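Local coordinates for glycerol dehydrogenase (Schizosaccharomyces pombe, PDB 1TA9), which probably catalyses the zinc-dependent, NAD(+)-linked oxidation of glycerol to dihydroxyacetone in the assimilation of glycerol, at residues A314-N319 / P394-H399; V387-L392 / F405-I410. All blocks are in the same frame, centred on the assembly; numbering follows the deposited sequence.

Overall arrangement
Contact 1 (314-319 with 394-399) and contact 2 (387-392 with 405-410) lie with their centres about 10 Å apart in the helical part of the chain. Their segments alternate along the sequence: helix 381-391 leads into the loop of contact 1, which returns to helix 407-428 in contact 2. The two touch directly, Thr391 O packing 3.1 Å from Glu396 CG and 3.4 Å from Ile398 CG2. Contact 1 reaches the zinc ion, probably the catalytic metal, through His315, which binds it with Asp232 and His333. The centre of contact 2 lies farther from that of the chain (about 23 against 15 Å), the nearest side-chain atoms of Thr391 and His315 being about 9 Å apart.

Contact 1: residues A314-N319 / P394-H399; sequences AHAIHN and PDESIH. With ZN (zinc ion), chain I.
The helix that supplies a zinc ligand to the active site, 313-322, is met on another flank by the loop 394-399, Ala316 facing Glu396 and Ile398, and Asn319 facing Glu396. The backbones come closest at Ala316 and Glu396, with CA atoms 5.7 Å apart. Glu396 reaches the helix by a bend at chi2 (-60°), which brings its carboxylate over Ala316: OE1 lies 3.2 Å from both CA and CB of that alanine. The other oxygen is gripped by the amide of Asn319, whose ND2 donates to Glu396 OE2 at 2.9 Å and 157°. The bond uses the syn lone pair and lies close to the amide plane, although amide and carboxylate are turned 43° apart. Glu396 OE1 is also met on its anti side by the backbone N of Ser397, so both carboxylate oxygens are held. The amide oxygen of Asn319, OD1, accepts from His318 ND1, which lies above the carbonyl plane although OD1 is in the plane of the ring; together with the ND2 bond this probably fixes which way round the amide sits. An alanine in place of Glu396 would probably leave Asn319 ND2 without this acceptor and open a gap over Ala316. Beside this polar pair, Ala316 CB packs on Ile398 CB at 3.8 Å. Ser397 OG lies near Ala316 but is bonded to Ala312 O. On the metal side, His315 NE2 binds zinc at 2.2 Å, while its ND1 is hydrogen-bonded to Glu239, a second-shell carboxylate that would be expected to orient the imidazole. Helix 333-347 packs against Ala314, His315, Ile317 and His318, Phe198 of strand 198-203 touches Asn319 and Glu396, and Thr391 of helix 381-391 lies against Ala316, Ile317 and Ile398.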
loop_
_atom_site.group_PDB
_atom_site.type_symbol
_atom_site.label_atom_id
_atom_site.label_comp_id
_atom_site.label_asym_id
_atom_site.label_seq_id
_atom_site.Cartn_x
_atom_site.Cartn_y
_atom_site.Cartn_z
ATOM N N ALA B 314 -5.749 -24.458 -23.838
ATOM C CA ALA B 314 -4.709 -23.957 -24.735
ATOM C C ALA B 314 -4.175 -25.004 -25.710
ATOM O O ALA B 314 -4.226 -24.812 -26.925
ATOM C CB ALA B 314 -3.559 -23.364 -23.928
ATOM N N HIS B 315 -3.663 -26.111 -25.188
ATOM C CA HIS B 315 -3.125 -27.145 -26.068
ATOM C C HIS B 315 -4.187 -27.873 -26.877
ATOM O O HIS B 315 -3.934 -28.288 -28.007
ATOM C CB HIS B 315 -2.272 -28.130 -25.271
ATOM C CG HIS B 315 -0.861 -27.664 -25.095
ATOM N ND1 HIS B 315 -0.535 -26.565 -24.330
ATOM C CD2 HIS B 315 0.293 -28.088 -25.660
ATOM C CE1 HIS B 315 0.761 -26.328 -24.435
ATOM N NE2 HIS B 315 1.285 -27.237 -25.237
ATOM N N ALA B 316 -5.377 -28.023 -26.311
ATOM C CA ALA B 316 -6.460 -28.678 -27.034
ATOM C C ALA B 316 -6.788 -27.811 -28.253
ATOM O O ALA B 316 -7.051 -28.318 -29.347
ATOM C CB ALA B 316 -7.680 -28.818 -26.133
ATOM N N ILE B 317 -6.761 -26.496 -28.056
ATOM C CA ILE B 317 -7.040 -25.556 -29.133
ATOM C C ILE B 317 -5.924 -25.620 -30.170
ATOM O O ILE B 317 -6.179 -25.530 -31.373
ATOM C CB ILE B 317 -7.185 -24.123 -28.584
ATOM C CG1 ILE B 317 -8.403 -24.067 -27.660
ATOM C CG2 ILE B 317 -7.337 -23.128 -29.728
ATOM C CD1 ILE B 317 -8.508 -22.809 -26.845
ATOM N N HIS B 318 -4.689 -25.781 -29.702
ATOM C CA HIS B 318 -3.549 -25.898 -30.605
ATOM C C HIS B 318 -3.762 -27.106 -31.517
ATOM O O HIS B 318 -3.527 -27.031 -32.724
ATOM C CB HIS B 318 -2.249 -26.062 -29.810
ATOM C CG HIS B 318 -1.159 -26.765 -30.564
ATOM N ND1 HIS B 318 -1.147 -28.130 -30.753
ATOM C CD2 HIS B 318 -0.050 -26.292 -31.182
ATOM C CE1 HIS B 318 -0.079 -28.469 -31.452
ATOM N NE2 HIS B 318 0.605 -27.372 -31.725
ATOM N N ASN B 319 -4.219 -28.212 -30.935
ATOM C CA ASN B 319 -4.461 -29.428 -31.706
ATOM C C ASN B 319 -5.615 -29.245 -32.687
ATOM O O ASN B 319 -5.581 -29.769 -33.800
ATOM C CB ASN B 319 -4.751 -30.607 -30.772
ATOM C CG ASN B 319 -3.567 -30.953 -29.889
ATOM O OD1 ASN B 319 -2.418 -30.703 -30.252
ATOM N ND2 ASN B 319 -3.840 -31.546 -28.736
ATOM N N PRO B 394 -13.158 -36.353 -26.942
ATOM C CA PRO B 394 -13.064 -37.008 -25.632
ATOM C C PRO B 394 -11.688 -37.083 -24.968
ATOM O O PRO B 394 -11.578 -36.903 -23.754
ATOM C CB PRO B 394 -13.675 -38.391 -25.891
ATOM C CG PRO B 394 -13.472 -38.602 -27.359
ATOM C CD PRO B 394 -13.793 -37.249 -27.923
ATOM N N ASP B 395 -10.642 -37.333 -25.748
ATOM C CA ASP B 395 -9.298 -37.440 -25.185
ATOM C C ASP B 395 -8.573 -36.113 -24.945
ATOM O O ASP B 395 -7.491 -36.100 -24.357
ATOM C CB ASP B 395 -8.419 -38.316 -26.080
ATOM C CG ASP B 395 -8.998 -39.700 -26.293
ATOM O OD1 ASP B 395 -9.329 -40.373 -25.290
ATOM O OD2 ASP B 395 -9.114 -40.115 -27.468
ATOM N N GLU B 396 -9.160 -35.006 -25.390
ATOM C CA GLU B 396 -8.521 -33.700 -25.232
ATOM C C GLU B 396 -8.396 -33.176 -23.806
ATOM O O GLU B 396 -9.253 -33.421 -22.951
ATOM C CB GLU B 396 -9.224 -32.657 -26.103
ATOM C CG GLU B 396 -8.696 -32.605 -27.533
ATOM C CD GLU B 396 -7.211 -32.266 -27.608
ATOM O OE1 GLU B 396 -6.636 -31.832 -26.587
ATOM O OE2 GLU B 396 -6.616 -32.422 -28.697
ATOM N N SER B 397 -7.319 -32.437 -23.568
ATOM C CA SER B 397 -7.031 -31.878 -22.254
ATOM C C SER B 397 -8.005 -30.797 -21.792
ATOM O O SER B 397 -8.035 -30.456 -20.612
ATOM C CB SER B 397 -5.602 -31.323 -22.228
ATOM O OG SER B 397 -5.422 -30.324 -23.218
ATOM N N ILE B 398 -8.803 -30.258 -22.709
ATOM C CA ILE B 398 -9.744 -29.210 -22.331
ATOM C C ILE B 398 -10.766 -29.724 -21.307
ATOM O O ILE B 398 -11.327 -28.950 -20.534
ATOM C CB ILE B 398 -10.473 -28.635 -23.577
ATOM C CG1 ILE B 398 -11.264 -27.386 -23.187
ATOM C CG2 ILE B 398 -11.409 -29.682 -24.182
ATOM C CD1 ILE B 398 -11.754 -26.587 -24.373
ATOM N N HIS B 399 -10.979 -31.035 -21.283
ATOM C CA HIS B 399 -11.938 -31.620 -20.354
ATOM C C HIS B 399 -11.470 -31.608 -18.899
ATOM O O HIS B 399 -12.225 -31.982 -18.001
ATOM C CB HIS B 399 -12.282 -33.038 -20.804
ATOM C CG HIS B 399 -12.868 -33.090 -22.180
ATOM N ND1 HIS B 399 -14.071 -32.496 -22.496
ATOM C CD2 HIS B 399 -12.387 -33.604 -23.336
ATOM C CE1 HIS B 399 -14.306 -32.642 -23.787
ATOM N NE2 HIS B 399 -13.298 -33.310 -24.320
HETATM ZN ZN ZN I . 3.405 -27.468 -25.762
#

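Contact 2: residues V387-L392 / F405-I410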
loop_
_atom_site.group_PDB
_atom_site.type_symbol
_atom_site.label_atom_id
_atom_site.label_comp_id
_atom_site.label_asym_id
_atom_site.label_seq_id
_atom_site.Cartn_x
_atom_site.Cartn_y
_atom_site.Cartn_z
ATOM N N VAL B 387 -12.647 -26.730 -35.887
ATOM C CA VAL B 387 -11.594 -26.673 -34.882
ATOM C C VAL B 387 -12.218 -26.919 -33.514
ATOM O O VAL B 387 -11.651 -27.626 -32.680
ATOM C CB VAL B 387 -10.883 -25.299 -34.874
ATOM C CG1 VAL B 387 -9.927 -25.215 -33.691
ATOM C CG2 VAL B 387 -10.110 -25.104 -36.176
ATOM N N GLY B 388 -13.393 -26.333 -33.297
ATOM C CA GLY B 388 -14.082 -26.501 -32.033
ATOM C C GLY B 388 -14.381 -27.961 -31.762
ATOM O O GLY B 388 -14.179 -28.451 -30.650
ATOM N N ARG B 389 -14.869 -28.662 -32.780
ATOM C CA ARG B 389 -15.178 -30.075 -32.633
ATOM C C ARG B 389 -13.907 -30.864 -32.326
ATOM O O ARG B 389 -13.907 -31.741 -31.464
ATOM C CB ARG B 389 -15.848 -30.616 -33.904
ATOM C CG ARG B 389 -17.302 -30.173 -34.088
ATOM C CD ARG B 389 -18.008 -31.014 -35.153
ATOM N NE ARG B 389 -17.560 -30.697 -36.506
ATOM C CZ ARG B 389 -18.003 -29.663 -37.215
ATOM N NH1 ARG B 389 -18.915 -28.847 -36.706
ATOM N NH2 ARG B 389 -17.528 -29.440 -38.431
ATOM N N ALA B 390 -12.822 -30.551 -33.027
ATOM C CA ALA B 390 -11.552 -31.243 -32.804
ATOM C C ALA B 390 -11.039 -30.964 -31.394
ATOM O O ALA B 390 -10.516 -31.849 -30.717
ATOM C CB ALA B 390 -10.517 -30.785 -33.832
ATOM N N THR B 391 -11.192 -29.720 -30.961
ATOM C CA THR B 391 -10.750 -29.302 -29.636
ATOM C C THR B 391 -11.476 -30.053 -28.525
ATOM O O THR B 391 -10.886 -30.383 -27.495
ATOM C CB THR B 391 -10.995 -27.793 -29.437
ATOM O OG1 THR B 391 -10.243 -27.055 -30.409
ATOM C CG2 THR B 391 -10.582 -27.356 -28.034
ATOM N N LEU B 392 -12.756 -30.335 -28.745
ATOM C CA LEU B 392 -13.568 -31.000 -27.735
ATOM C C LEU B 392 -13.634 -32.526 -27.782
ATOM O O LEU B 392 -14.474 -33.127 -27.111
ATOM C CB LEU B 392 -14.984 -30.417 -27.768
ATOM C CG LEU B 392 -15.055 -28.940 -27.353
ATOM C CD1 LEU B 392 -16.379 -28.331 -27.789
ATOM C CD2 LEU B 392 -14.873 -28.822 -25.844
ATOM N N PHE B 405 -17.550 -26.688 -22.449
ATOM C CA PHE B 405 -17.833 -25.951 -23.674
ATOM C C PHE B 405 -18.375 -26.763 -24.842
ATOM O O PHE B 405 -18.271 -27.990 -24.868
ATOM C CB PHE B 405 -16.556 -25.252 -24.148
ATOM C CG PHE B 405 -15.810 -24.550 -23.056
ATOM C CD1 PHE B 405 -14.770 -25.186 -22.386
ATOM C CD2 PHE B 405 -16.162 -23.259 -22.676
ATOM C CE1 PHE B 405 -14.091 -24.542 -21.349
ATOM C CE2 PHE B 405 -15.488 -22.607 -21.640
ATOM C CZ PHE B 405 -14.451 -23.253 -20.978
ATOM N N ASN B 406 -18.954 -26.059 -25.813
ATOM C CA ASN B 406 -19.454 -26.695 -27.024
ATOM C C ASN B 406 -18.643 -26.092 -28.174
ATOM O O ASN B 406 -17.978 -25.072 -28.001
ATOM C CB ASN B 406 -20.969 -26.472 -27.215
ATOM C CG ASN B 406 -21.358 -25.008 -27.285
ATOM O OD1 ASN B 406 -20.785 -24.230 -28.045
ATOM N ND2 ASN B 406 -22.360 -24.631 -26.499
ATOM N N PRO B 407 -18.673 -26.720 -29.356
ATOM C CA PRO B 407 -17.909 -26.201 -30.497
ATOM C C PRO B 407 -18.087 -24.718 -30.837
ATOM O O PRO B 407 -17.102 -24.023 -31.113
ATOM C CB PRO B 407 -18.338 -27.122 -31.639
ATOM C CG PRO B 407 -18.567 -28.429 -30.925
ATOM C CD PRO B 407 -19.346 -27.985 -29.710
ATOM N N SER B 408 -19.324 -24.225 -30.821
ATOM C CA SER B 408 -19.560 -22.826 -31.156
ATOM C C SER B 408 -18.859 -21.886 -30.178
ATOM O O SER B 408 -18.442 -20.794 -30.563
ATOM C CB SER B 408 -21.068 -22.517 -31.206
ATOM O OG SER B 408 -21.648 -22.462 -29.914
ATOM N N GLN B 409 -18.722 -22.302 -28.920
ATOM C CA GLN B 409 -18.047 -21.467 -27.930
ATOM C C GLN B 409 -16.555 -21.398 -28.219
ATOM O O GLN B 409 -15.919 -20.369 -27.994
ATOM C CB GLN B 409 -18.282 -21.999 -26.515
ATOM C CG GLN B 409 -19.705 -21.791 -26.021
ATOM C CD GLN B 409 -19.927 -22.379 -24.646
ATOM O OE1 GLN B 409 -19.761 -23.580 -24.442
ATOM N NE2 GLN B 409 -20.306 -21.535 -23.692
ATOM N N ILE B 410 -15.993 -22.494 -28.717
ATOM C CA ILE B 410 -14.576 -22.514 -29.052
ATOM C C ILE B 410 -14.369 -21.594 -30.257
ATOM O O ILE B 410 -13.475 -20.740 -30.265
ATOM C CB ILE B 410 -14.105 -23.937 -29.412
ATOM C CG1 ILE B 410 -14.387 -24.889 -28.246
ATOM C CG2 ILE B 410 -12.621 -23.922 -29.759
ATOM C CD1 ILE B 410 -13.802 -24.439 -26.917
#
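Gly388 and Pro407 bring the two backbones within 4.1 Å, CA to CA, where the last turn of helix 381-391 meets the first turn of helix 407-428. Such closeness depends on the missing side chain: a CB on Gly388 would point at the partner and run into Pro407 O. Ile410 uses the bare surface, its CB standing 3.7 Å from Gly388 CA. Its CG2, placed anti to the backbone N by a chi1 of -58°, meets Thr391 OG1 tip to tip. That hydroxyl is already engaged, donating to Val387 O at 2.7 Å from above the carbonyl plane; the same oxygen accepts from Thr391 N. Leu392, the first residue to leave helical geometry, reaches over the start of the other helix. Its CD1 presses on the Asn406-Pro407 peptide, 3.2 Å from Pro407 N, and on the proline ring at CD, while CD2 lies beside Phe405 O. The neighbouring ring atom, Pro407 CG, is also met by Arg389 CG at 3.8 Å, the two side chains crossing at about a right angle. The helix start is closed by a capping box: Asn406 OD1 accepts from Gln409 N, and Gln409 OE1 accepts in return from Asn406 N, in the carbonyl plane and on a lone pair. Ser408 OG donates to Asn406 OD1 at 2.7 Å, from the face opposite to Gln409 N. Leu347 of helix 333-347 packs against Phe405 and Ile410, Val387 touches Ile324, Leu392 and Phe405 lie against Ile398, and Ser408 packs on Arg76 of a second subunit.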